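Local coordinates for protein catechol 1,2-dioxygenase (Pseudomonas putida, PDB 2AZQ) that probably catalyses the iron(III)-dependent intradiol cleavage of catechol by dioxygen to cis,cis-muconate, the first ring-opening step of the beta-ketoadipate pathway, at residues A19-A24 / I33-L38; Y163-S168 / R306-G311; F173-R178 / R190-S195. All blocks are in the same frame, centred on the assembly; numbering follows the deposited sequence.

Interactions 2 and 3 belong to the beta-rich catalytic part of the chain, whereas interaction 1 lies in the N-terminal helical part, its centre about 46 Å from that of interaction 3 and on the other side of the chain's centre. All three are apolar contacts, but their settings differ. Interaction 3 is buried, a leucine against a serine and an isoleucine, between the start of strand 176-180 and the end of strand 186-192. Interaction 2 is a surface contact in which aromatic rings of the iron-bearing loop meet the C-terminal tail. Interaction 1, partly buried, joins consecutive helices. Interactions 2 and 3 adjoin: Ser164 OG lies 3.0 Å from Asn174 O, a probable hydrogen bond.

Interaction 1: residues A19-A24 / I33-L38; sequences AGLDHA and IILRVL
Ala19 and Leu21 pack against Leu35 in a small aliphatic contact at the N-terminal end of the helical part, where the chain leaves helix 9-19 and the next helix, 28-49, passes alongside. Ala19 makes the tightest backbone approach: its CA lies 5.2 Å from Leu35 CA, a spacing that so small a side chain permits. The methyl points at helix 28-49 and rests on its backbone, with Ala19 CB 4.0 Å from Leu35 N and 4.1 Å from Leu35 CB. On the Ile34 side, Ala19 CA meets the CG2 branch at 4.4 Å, while the longer ethyl branch of Ile34 leads away from the loop.

The loop joins two consecutive helices of the N-terminal helical domain. Gly20 takes a positive phi of 103° as the chain leaves the first, and a type I turn from Gly20 to His23, closed by the bond from His23 N to Gly20 O, redirects it. That path brings Leu21 back over the outer flank of the second helix. Leu35 has CG anti to its backbone N (chi1 -164°), which sends its CD1 outward to Leu21 CD1, 3.9 Å away; the two side chains cross at about a right angle on the solvent side.

The same helix also serves the dimer. Arg36 NH2 forms a salt bridge with Asp47 of the second subunit, and Ile33 touches both Leu48 of that subunit and a bound phospholipid. On the inner side Leu38 leans on Phe15 and Val18 of helix 9-19.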
loop_
_atom_site.group_PDB
_atom_site.type_symbol
_atom_site.label_atom_id
_atom_site.label_comp_id
_atom_site.label_asym_id
_atom_site.label_seq_id
_atom_site.Cartn_x
_atom_site.Cartn_y
_atom_site.Cartn_z
ATOM N N ALA A 19 0.171 9.913 16.301
ATOM C CA ALA A 19 -1.225 9.914 15.908
ATOM C C ALA A 19 -1.776 11.355 15.772
ATOM O O ALA A 19 -2.784 11.583 15.098
ATOM C CB ALA A 19 -2.022 9.121 16.916
ATOM N N GLY A 20 -1.101 12.320 16.399
ATOM C CA GLY A 20 -1.521 13.706 16.317
ATOM C C GLY A 20 -2.231 14.238 17.549
ATOM O O GLY A 20 -2.759 15.346 17.519
ATOM N N LEU A 21 -2.243 13.455 18.633
ATOM C CA LEU A 21 -2.917 13.856 19.870
ATOM C C LEU A 21 -2.111 14.965 20.552
ATOM O O LEU A 21 -2.406 15.426 21.647
ATOM C CB LEU A 21 -3.162 12.609 20.756
ATOM C CG LEU A 21 -4.198 11.688 20.049
ATOM C CD1 LEU A 21 -3.875 10.189 20.190
ATOM C CD2 LEU A 21 -5.590 12.018 20.557
ATOM N N ASP A 22 -1.115 15.432 19.829
ATOM C CA ASP A 22 -0.269 16.504 20.290
ATOM C C ASP A 22 -0.838 17.877 19.886
ATOM O O ASP A 22 -0.215 18.903 20.107
ATOM C CB ASP A 22 1.180 16.300 19.764
ATOM C CG ASP A 22 1.250 15.853 18.267
ATOM O OD1 ASP A 22 0.870 14.705 17.956
ATOM O OD2 ASP A 22 1.695 16.654 17.401
ATOM N N HIS A 23 -2.027 17.902 19.298
ATOM C CA HIS A 23 -2.633 19.181 18.920
ATOM C C HIS A 23 -4.129 19.156 18.615
ATOM O O HIS A 23 -4.784 18.129 18.707
ATOM C CB HIS A 23 -1.901 19.786 17.752
ATOM C CG HIS A 23 -1.814 18.868 16.595
ATOM N ND1 HIS A 23 -0.720 18.060 16.375
ATOM C CD2 HIS A 23 -2.732 18.536 15.658
ATOM C CE1 HIS A 23 -0.969 17.269 15.347
ATOM N NE2 HIS A 23 -2.183 17.538 14.895
ATOM N N ALA A 24 -4.671 20.301 18.239
ATOM C CA ALA A 24 -6.098 20.381 18.026
ATOM C C ALA A 24 -6.591 20.408 16.604
ATOM O O ALA A 24 -7.771 20.637 16.383
ATOM C CB ALA A 24 -6.656 21.578 18.787
ATOM N N ILE A 33 -7.760 5.926 15.101
ATOM C CA ILE A 33 -7.447 4.784 14.231
ATOM C C ILE A 33 -5.907 4.590 14.040
ATOM O O ILE A 33 -5.392 3.456 14.124
ATOM C CB ILE A 33 -8.156 4.927 12.844
ATOM C CG1 ILE A 33 -9.677 4.928 13.012
ATOM C CG2 ILE A 33 -7.804 3.777 11.978
ATOM C CD1 ILE A 33 -10.477 5.341 11.759
ATOM N N ILE A 34 -5.175 5.679 13.796
ATOM C CA ILE A 34 -3.723 5.580 13.647
ATOM C C ILE A 34 -3.067 5.232 14.985
ATOM O O ILE A 34 -2.018 4.617 14.989
ATOM C CB ILE A 34 -3.050 6.908 13.138
ATOM C CG1 ILE A 34 -3.622 7.330 11.793
ATOM C CG2 ILE A 34 -1.550 6.696 12.955
ATOM C CD1 ILE A 34 -3.332 6.345 10.704
ATOM N N LEU A 35 -3.656 5.614 16.111
ATOM C CA LEU A 35 -3.024 5.278 17.406
ATOM C C LEU A 35 -3.079 3.745 17.463
ATOM O O LEU A 35 -2.102 3.063 17.783
ATOM C CB LEU A 35 -3.802 5.882 18.600
ATOM C CG LEU A 35 -3.190 6.013 20.013
ATOM C CD1 LEU A 35 -4.252 6.377 21.075
ATOM C CD2 LEU A 35 -2.556 4.716 20.400
ATOM N N ARG A 36 -4.237 3.219 17.105
ATOM C CA ARG A 36 -4.468 1.789 17.099
ATOM C C ARG A 36 -3.610 1.051 16.045
ATOM O O ARG A 36 -2.900 0.097 16.396
ATOM C CB ARG A 36 -5.974 1.551 16.885
ATOM C CG ARG A 36 -6.438 0.114 16.821
ATOM C CD ARG A 36 -5.988 -0.701 17.986
ATOM N NE ARG A 36 -6.570 -2.043 17.917
ATOM C CZ ARG A 36 -7.721 -2.418 18.481
ATOM N NH1 ARG A 36 -8.441 -1.558 19.181
ATOM N NH2 ARG A 36 -8.180 -3.649 18.302
ATOM N N VAL A 37 -3.660 1.486 14.778
ATOM C CA VAL A 37 -2.868 0.837 13.726
ATOM C C VAL A 37 -1.393 0.751 14.133
ATOM O O VAL A 37 -0.700 -0.223 13.794
ATOM C CB VAL A 37 -2.976 1.586 12.370
ATOM C CG1 VAL A 37 -2.048 0.965 11.353
ATOM C CG2 VAL A 37 -4.362 1.479 11.822
ATOM N N LEU A 38 -0.910 1.759 14.866
ATOM C CA LEU A 38 0.485 1.745 15.316
ATOM C C LEU A 38 0.796 0.773 16.473
ATOM O O LEU A 38 1.835 0.131 16.458
ATOM C CB LEU A 38 0.948 3.161 15.693
ATOM C CG LEU A 38 1.158 4.174 14.559
ATOM C CD1 LEU A 38 1.336 5.573 15.175
ATOM C CD2 LEU A 38 2.349 3.769 13.683
#

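Interaction 2: residues Y163-S168 / R306-G311; sequences YSYFDS and RALQEG. With FE (Fe (III) ion), chain B.
Tyr165 and Leu308, which meet across this contact, both have positive phi although neither is glycine. At Tyr165 (phi 77°) the chain makes a gamma-turn-like kink with a weak bond from Phe166 N to Ser164 O; Leu308 occupies the third position of a type II turn from Arg306 to Gln309, closed by Gln309 N on Arg306 O. Each kink throws its side chain toward the other loop.

The tyrosine side chain is extended, its CG anti to the backbone N (chi1 -171°), and the far end of the ring reaches the C-terminal tail. Tyr165 CE2 lies 3.8 Å from Ala307 CB. Tyr165 CE1 lies 4.0 Å from Leu308 CD2, so two consecutive residues come obliquely against the same side of the ring, one near CE2 and the other near CE1. Leu308 CD1 sits close to the carbon bearing the hydroxyl, 3.8 Å from Tyr165 CZ. Phe166 adds a looser touch, its CZ 4.3 Å from Ala307 CB. Its ring also takes Tyr165 CD2 over one face, 3.7 Å above the plane, which ties the two aromatic rings together within their own loop.

Within the turn of the tail, Arg306 NH1 gives a hydrogen bond of 3.2 Å to Gln309 OE1, lying near the guanidinium plane, while Arg306 NE pairs with Glu106. Ala307 bonds through its backbone to Ala112.

A short step before Tyr165, Tyr163 OH binds the ferric ion, which Tyr197, His221 and His223 also hold: the two-tyrosine, two-histidine site characteristic of intradiol dioxygenases.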
loop_
_atom_site.group_PDB
_atom_site.type_symbol
_atom_site.label_atom_id
_atom_site.label_comp_id
_atom_site.label_asym_id
_atom_site.label_seq_id
_atom_site.Cartn_x
_atom_site.Cartn_y
_atom_site.Cartn_z
ATOM N N TYR A 163 -11.911 -7.596 -18.616
ATOM C CA TYR A 163 -13.006 -6.626 -18.618
ATOM C C TYR A 163 -12.650 -5.436 -19.471
ATOM O O TYR A 163 -11.481 -5.073 -19.585
ATOM C CB TYR A 163 -13.334 -6.139 -17.210
ATOM C CG TYR A 163 -13.879 -7.189 -16.261
ATOM C CD1 TYR A 163 -13.041 -8.142 -15.701
ATOM C CD2 TYR A 163 -15.218 -7.168 -15.857
ATOM C CE1 TYR A 163 -13.510 -9.043 -14.745
ATOM C CE2 TYR A 163 -15.702 -8.060 -14.905
ATOM C CZ TYR A 163 -14.834 -8.995 -14.343
ATOM O OH TYR A 163 -15.257 -9.841 -13.343
ATOM N N SER A 164 -13.644 -4.834 -20.105
ATOM C CA SER A 164 -13.347 -3.665 -20.919
ATOM C C SER A 164 -12.876 -2.554 -19.980
ATOM O O SER A 164 -12.937 -2.679 -18.742
ATOM C CB SER A 164 -14.578 -3.191 -21.667
ATOM O OG SER A 164 -15.539 -2.675 -20.770
ATOM N N TYR A 165 -12.408 -1.468 -20.575
ATOM C CA TYR A 165 -11.922 -0.343 -19.816
ATOM C C TYR A 165 -10.521 -0.580 -19.244
ATOM O O TYR A 165 -9.637 0.273 -19.391
ATOM C CB TYR A 165 -12.866 -0.006 -18.676
ATOM C CG TYR A 165 -12.459 1.265 -18.068
ATOM C CD1 TYR A 165 -12.778 2.459 -18.688
ATOM C CD2 TYR A 165 -11.569 1.283 -16.999
ATOM C CE1 TYR A 165 -12.211 3.646 -18.284
ATOM C CE2 TYR A 165 -10.987 2.464 -16.577
ATOM C CZ TYR A 165 -11.310 3.640 -17.236
ATOM O OH TYR A 165 -10.698 4.813 -16.882
ATOM N N PHE A 166 -10.295 -1.709 -18.576
ATOM C CA PHE A 166 -8.958 -1.938 -18.046
ATOM C C PHE A 166 -8.194 -2.587 -19.149
ATOM O O PHE A 166 -6.972 -2.457 -19.228
ATOM C CB PHE A 166 -8.985 -2.819 -16.814
ATOM C CG PHE A 166 -9.827 -2.267 -15.743
ATOM C CD1 PHE A 166 -11.186 -2.552 -15.700
ATOM C CD2 PHE A 166 -9.299 -1.348 -14.840
ATOM C CE1 PHE A 166 -12.014 -1.920 -14.775
ATOM C CE2 PHE A 166 -10.104 -0.714 -13.919
ATOM C CZ PHE A 166 -11.467 -0.999 -13.887
ATOM N N ASP A 167 -8.922 -3.284 -20.012
ATOM C CA ASP A 167 -8.294 -3.912 -21.152
ATOM C C ASP A 167 -8.569 -2.972 -22.300
ATOM O O ASP A 167 -9.690 -2.889 -22.798
ATOM C CB ASP A 167 -8.898 -5.275 -21.453
ATOM C CG ASP A 167 -8.189 -5.963 -22.587
ATOM O OD1 ASP A 167 -8.578 -7.082 -22.954
ATOM O OD2 ASP A 167 -7.225 -5.377 -23.116
ATOM N N SER A 168 -7.542 -2.251 -22.715
ATOM C CA SER A 168 -7.696 -1.293 -23.794
ATOM C C SER A 168 -8.046 -1.921 -25.125
ATOM O O SER A 168 -8.607 -1.239 -25.989
ATOM C CB SER A 168 -6.431 -0.434 -23.937
ATOM O OG SER A 168 -6.297 0.475 -22.845
ATOM N N ARG A 306 -14.525 4.555 -7.756
ATOM C CA ARG A 306 -14.620 3.662 -8.896
ATOM C C ARG A 306 -14.280 4.335 -10.196
ATOM O O ARG A 306 -14.461 5.536 -10.358
ATOM C CB ARG A 306 -16.028 3.060 -8.967
ATOM C CG ARG A 306 -16.374 2.224 -7.735
ATOM C CD ARG A 306 -17.837 1.883 -7.714
ATOM N NE ARG A 306 -18.272 1.261 -6.469
ATOM C CZ ARG A 306 -19.044 1.850 -5.563
ATOM N NH1 ARG A 306 -19.477 3.091 -5.749
ATOM N NH2 ARG A 306 -19.408 1.187 -4.485
ATOM N N ALA A 307 -13.785 3.545 -11.134
ATOM C CA ALA A 307 -13.434 4.076 -12.424
ATOM C C ALA A 307 -14.573 4.925 -12.975
ATOM O O ALA A 307 -15.736 4.489 -13.109
ATOM C CB ALA A 307 -13.087 2.934 -13.396
ATOM N N LEU A 308 -14.219 6.162 -13.274
ATOM C CA LEU A 308 -15.153 7.103 -13.851
ATOM C C LEU A 308 -16.320 7.663 -13.050
ATOM O O LEU A 308 -17.142 8.356 -13.647
ATOM C CB LEU A 308 -15.699 6.555 -15.181
ATOM C CG LEU A 308 -14.873 6.883 -16.428
ATOM C CD1 LEU A 308 -13.412 6.626 -16.153
ATOM C CD2 LEU A 308 -15.377 6.064 -17.622
ATOM N N GLN A 309 -16.457 7.406 -11.749
ATOM C CA GLN A 309 -17.609 8.053 -11.136
ATOM C C GLN A 309 -17.313 9.532 -10.914
ATOM O O GLN A 309 -18.196 10.311 -10.550
ATOM C CB GLN A 309 -18.103 7.354 -9.860
ATOM C CG GLN A 309 -17.120 6.982 -8.787
ATOM C CD GLN A 309 -17.850 6.307 -7.623
ATOM O OE1 GLN A 309 -18.558 5.320 -7.805
ATOM N NE2 GLN A 309 -17.688 6.851 -6.428
ATOM N N GLU A 310 -16.067 9.904 -11.207
ATOM C CA GLU A 310 -15.562 11.275 -11.093
ATOM C C GLU A 310 -16.124 12.103 -9.932
ATOM O O GLU A 310 -16.405 13.294 -10.083
ATOM C CB GLU A 310 -15.784 12.029 -12.407
ATOM C CG GLU A 310 -15.122 11.406 -13.609
ATOM C CD GLU A 310 -15.333 12.243 -14.865
ATOM O OE1 GLU A 310 -14.738 13.345 -14.951
ATOM O OE2 GLU A 310 -16.106 11.803 -15.751
ATOM N N GLY A 311 -16.281 11.462 -8.779
ATOM C CA GLY A 311 -16.781 12.149 -7.601
ATOM C C GLY A 311 -15.630 12.396 -6.646
ATOM O O GLY A 311 -14.499 11.944 -6.966
ATOM O OXT GLY A 311 -15.849 13.035 -5.587
HETATM FE FE FE B . -15.208 -10.045 -11.735
#

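Interaction 3: residues F173-R178 / R190-S195; sequences FNLRRR and RSIVPS
Leu175 reaches across to Ser191 and Ile192 in the beta-sandwich core of the intradiol dioxygenase fold, joining the entrance of strand 176-180 to the exit of strand 186-192. These strands follow each other in sequence but are not paired with each other: the first bonds to strands 116-118 and 151-155, the second to 120-122 and 132-140. The contact is therefore one of side chains alone.

The first segment opens with a type II turn from Phe173 to Arg176. Phe173 O accepts weak bonds from Arg176 N and Arg177 NH2, which gathers the turn around one carbonyl. Asn174 comes next, and its own carbonyl oxygen receives the hydroxyl of Ser164, from the loop that carries the iron ligand Tyr163.

Leu175 sits at the third position of the turn with a positive phi of 61°. Its backbone is bonded to Met123 and His156, and its side chain does the reaching: CG stands anti to the carbonyl carbon (chi1 -48°), and the second torsion puts CD1 in the extended position and turns the CD2 branch to Ser191 and Ile192. At its nearest atoms the side chain lies about 11 Å from the ferric ion and about 7 Å from the side chain of the iron ligand Tyr163.

At Arg176 the strand begins; its guanidinium bonds to Leu109 O through NH2. Arg177 folds back instead, its NH2 donating to Arg176 O at 2.6 Å from above the carbonyl plane.

On the second strand, Ser191 offers its hydroxyl side to the leucine, though the polar partner of that hydroxyl is His156 NE2. A single methyl makes both touches: Leu175 CD2 stands 3.9 Å from Ser191 OG and 4.3 Å from Ile192 CG1.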
loop_
_atom_site.group_PDB
_atom_site.type_symbol
_atom_site.label_atom_id
_atom_site.label_comp_id
_atom_site.label_asym_id
_atom_site.label_seq_id
_atom_site.Cartn_x
_atom_site.Cartn_y
_atom_site.Cartn_z
ATOM N N PHE A 173 -16.992 0.435 -23.026
ATOM C CA PHE A 173 -18.008 -0.276 -22.233
ATOM C C PHE A 173 -18.514 -1.612 -22.760
ATOM O O PHE A 173 -19.691 -1.933 -22.626
ATOM C CB PHE A 173 -19.229 0.618 -21.964
ATOM C CG PHE A 173 -18.929 1.870 -21.176
ATOM C CD1 PHE A 173 -18.528 3.046 -21.816
ATOM C CD2 PHE A 173 -19.119 1.903 -19.799
ATOM C CE1 PHE A 173 -18.339 4.240 -21.085
ATOM C CE2 PHE A 173 -18.927 3.098 -19.068
ATOM C CZ PHE A 173 -18.543 4.265 -19.714
ATOM N N ASN A 174 -17.624 -2.396 -23.355
ATOM C CA ASN A 174 -18.010 -3.697 -23.878
ATOM C C ASN A 174 -18.395 -4.579 -22.692
ATOM O O ASN A 174 -17.720 -4.572 -21.646
ATOM C CB ASN A 174 -16.844 -4.314 -24.648
ATOM C CG ASN A 174 -17.240 -5.558 -25.413
ATOM O OD1 ASN A 174 -16.609 -6.593 -25.278
ATOM N ND2 ASN A 174 -18.280 -5.455 -26.234
ATOM N N LEU A 175 -19.481 -5.328 -22.852
ATOM C CA LEU A 175 -19.979 -6.197 -21.788
ATOM C C LEU A 175 -20.352 -5.385 -20.532
ATOM O O LEU A 175 -20.265 -5.877 -19.402
ATOM C CB LEU A 175 -18.929 -7.264 -21.453
ATOM C CG LEU A 175 -18.407 -7.908 -22.737
ATOM C CD1 LEU A 175 -17.413 -9.002 -22.395
ATOM C CD2 LEU A 175 -19.576 -8.470 -23.536
ATOM N N ARG A 176 -20.771 -4.140 -20.736
ATOM C CA ARG A 176 -21.163 -3.256 -19.631
ATOM C C ARG A 176 -22.446 -2.485 -19.954
ATOM O O ARG A 176 -22.494 -1.726 -20.922
ATOM C CB ARG A 176 -20.040 -2.260 -19.332
ATOM C CG ARG A 176 -18.826 -2.872 -18.628
ATOM C CD ARG A 176 -17.580 -1.965 -18.629
ATOM N NE ARG A 176 -16.482 -2.572 -17.881
ATOM C CZ ARG A 176 -16.460 -2.649 -16.559
ATOM N NH1 ARG A 176 -17.480 -2.140 -15.871
ATOM N NH2 ARG A 176 -15.455 -3.246 -15.938
ATOM N N ARG A 177 -23.479 -2.664 -19.142
ATOM C CA ARG A 177 -24.736 -1.968 -19.390
ATOM C C ARG A 177 -25.653 -1.755 -18.170
ATOM O O ARG A 177 -25.604 -2.461 -17.150
ATOM C CB ARG A 177 -25.574 -2.717 -20.456
ATOM C CG ARG A 177 -25.004 -2.829 -21.871
ATOM C CD ARG A 177 -24.999 -1.493 -22.611
ATOM N NE ARG A 177 -24.528 -1.638 -23.990
ATOM C CZ ARG A 177 -23.279 -1.941 -24.361
ATOM N NH1 ARG A 177 -22.984 -2.045 -25.649
ATOM N NH2 ARG A 177 -22.320 -2.114 -23.461
ATOM N N ARG A 178 -26.520 -0.766 -18.305
ATOM C CA ARG A 178 -27.503 -0.508 -17.288
ATOM C C ARG A 178 -28.859 -0.743 -17.953
ATOM O O ARG A 178 -29.288 0.022 -18.821
ATOM C CB ARG A 178 -27.359 0.909 -16.743
ATOM C CG ARG A 178 -26.388 1.044 -15.569
ATOM C CD ARG A 178 -26.317 2.500 -15.118
ATOM N NE ARG A 178 -25.694 3.304 -16.159
ATOM C CZ ARG A 178 -25.862 4.613 -16.316
ATOM N NH1 ARG A 178 -26.642 5.300 -15.500
ATOM N NH2 ARG A 178 -25.243 5.240 -17.307
ATOM N N ARG A 190 -28.787 -9.937 -24.354
ATOM C CA ARG A 190 -28.139 -10.789 -25.359
ATOM C C ARG A 190 -26.638 -10.509 -25.208
ATOM O O ARG A 190 -26.195 -9.374 -25.360
ATOM C CB ARG A 190 -28.658 -10.406 -26.769
ATOM C CG ARG A 190 -28.218 -11.299 -27.965
ATOM C CD ARG A 190 -26.765 -11.071 -28.350
ATOM N NE ARG A 190 -26.269 -11.925 -29.440
ATOM C CZ ARG A 190 -26.749 -11.953 -30.684
ATOM N NH1 ARG A 190 -27.761 -11.173 -31.028
ATOM N NH2 ARG A 190 -26.174 -12.729 -31.595
ATOM N N SER A 191 -25.853 -11.525 -24.886
ATOM C CA SER A 191 -24.428 -11.281 -24.693
ATOM C C SER A 191 -23.557 -12.511 -25.035
ATOM O O SER A 191 -23.823 -13.207 -26.031
ATOM C CB SER A 191 -24.214 -10.808 -23.245
ATOM O OG SER A 191 -22.883 -10.406 -22.981
ATOM N N ILE A 192 -22.499 -12.747 -24.254
ATOM C CA ILE A 192 -21.638 -13.910 -24.463
ATOM C C ILE A 192 -21.158 -14.527 -23.152
ATOM O O ILE A 192 -20.930 -13.837 -22.157
ATOM C CB ILE A 192 -20.391 -13.593 -25.323
ATOM C CG1 ILE A 192 -19.445 -12.648 -24.578
ATOM C CG2 ILE A 192 -20.818 -12.997 -26.662
ATOM C CD1 ILE A 192 -18.141 -12.451 -25.278
ATOM N N VAL A 193 -21.020 -15.842 -23.139
ATOM C CA VAL A 193 -20.565 -16.518 -21.934
ATOM C C VAL A 193 -19.182 -16.000 -21.570
ATOM O O VAL A 193 -18.267 -16.095 -22.362
ATOM C CB VAL A 193 -20.542 -18.043 -22.153
ATOM C CG1 VAL A 193 -19.921 -18.706 -20.977
ATOM C CG2 VAL A 193 -21.965 -18.547 -22.375
ATOM N N PRO A 194 -19.020 -15.437 -20.365
ATOM C CA PRO A 194 -17.741 -14.892 -19.895
ATOM C C PRO A 194 -16.827 -15.973 -19.412
ATOM O O PRO A 194 -17.267 -17.042 -19.076
ATOM C CB PRO A 194 -18.172 -13.987 -18.747
ATOM C CG PRO A 194 -19.234 -14.832 -18.106
ATOM C CD PRO A 194 -20.064 -15.232 -19.340
ATOM N N SER A 195 -15.537 -15.703 -19.362
ATOM C CA SER A 195 -14.623 -16.721 -18.867
ATOM C C SER A 195 -14.165 -16.379 -17.459
ATOM O O SER A 195 -14.191 -15.202 -17.029
ATOM C CB SER A 195 -13.390 -16.834 -19.766
ATOM O OG SER A 195 -13.789 -17.112 -21.084
#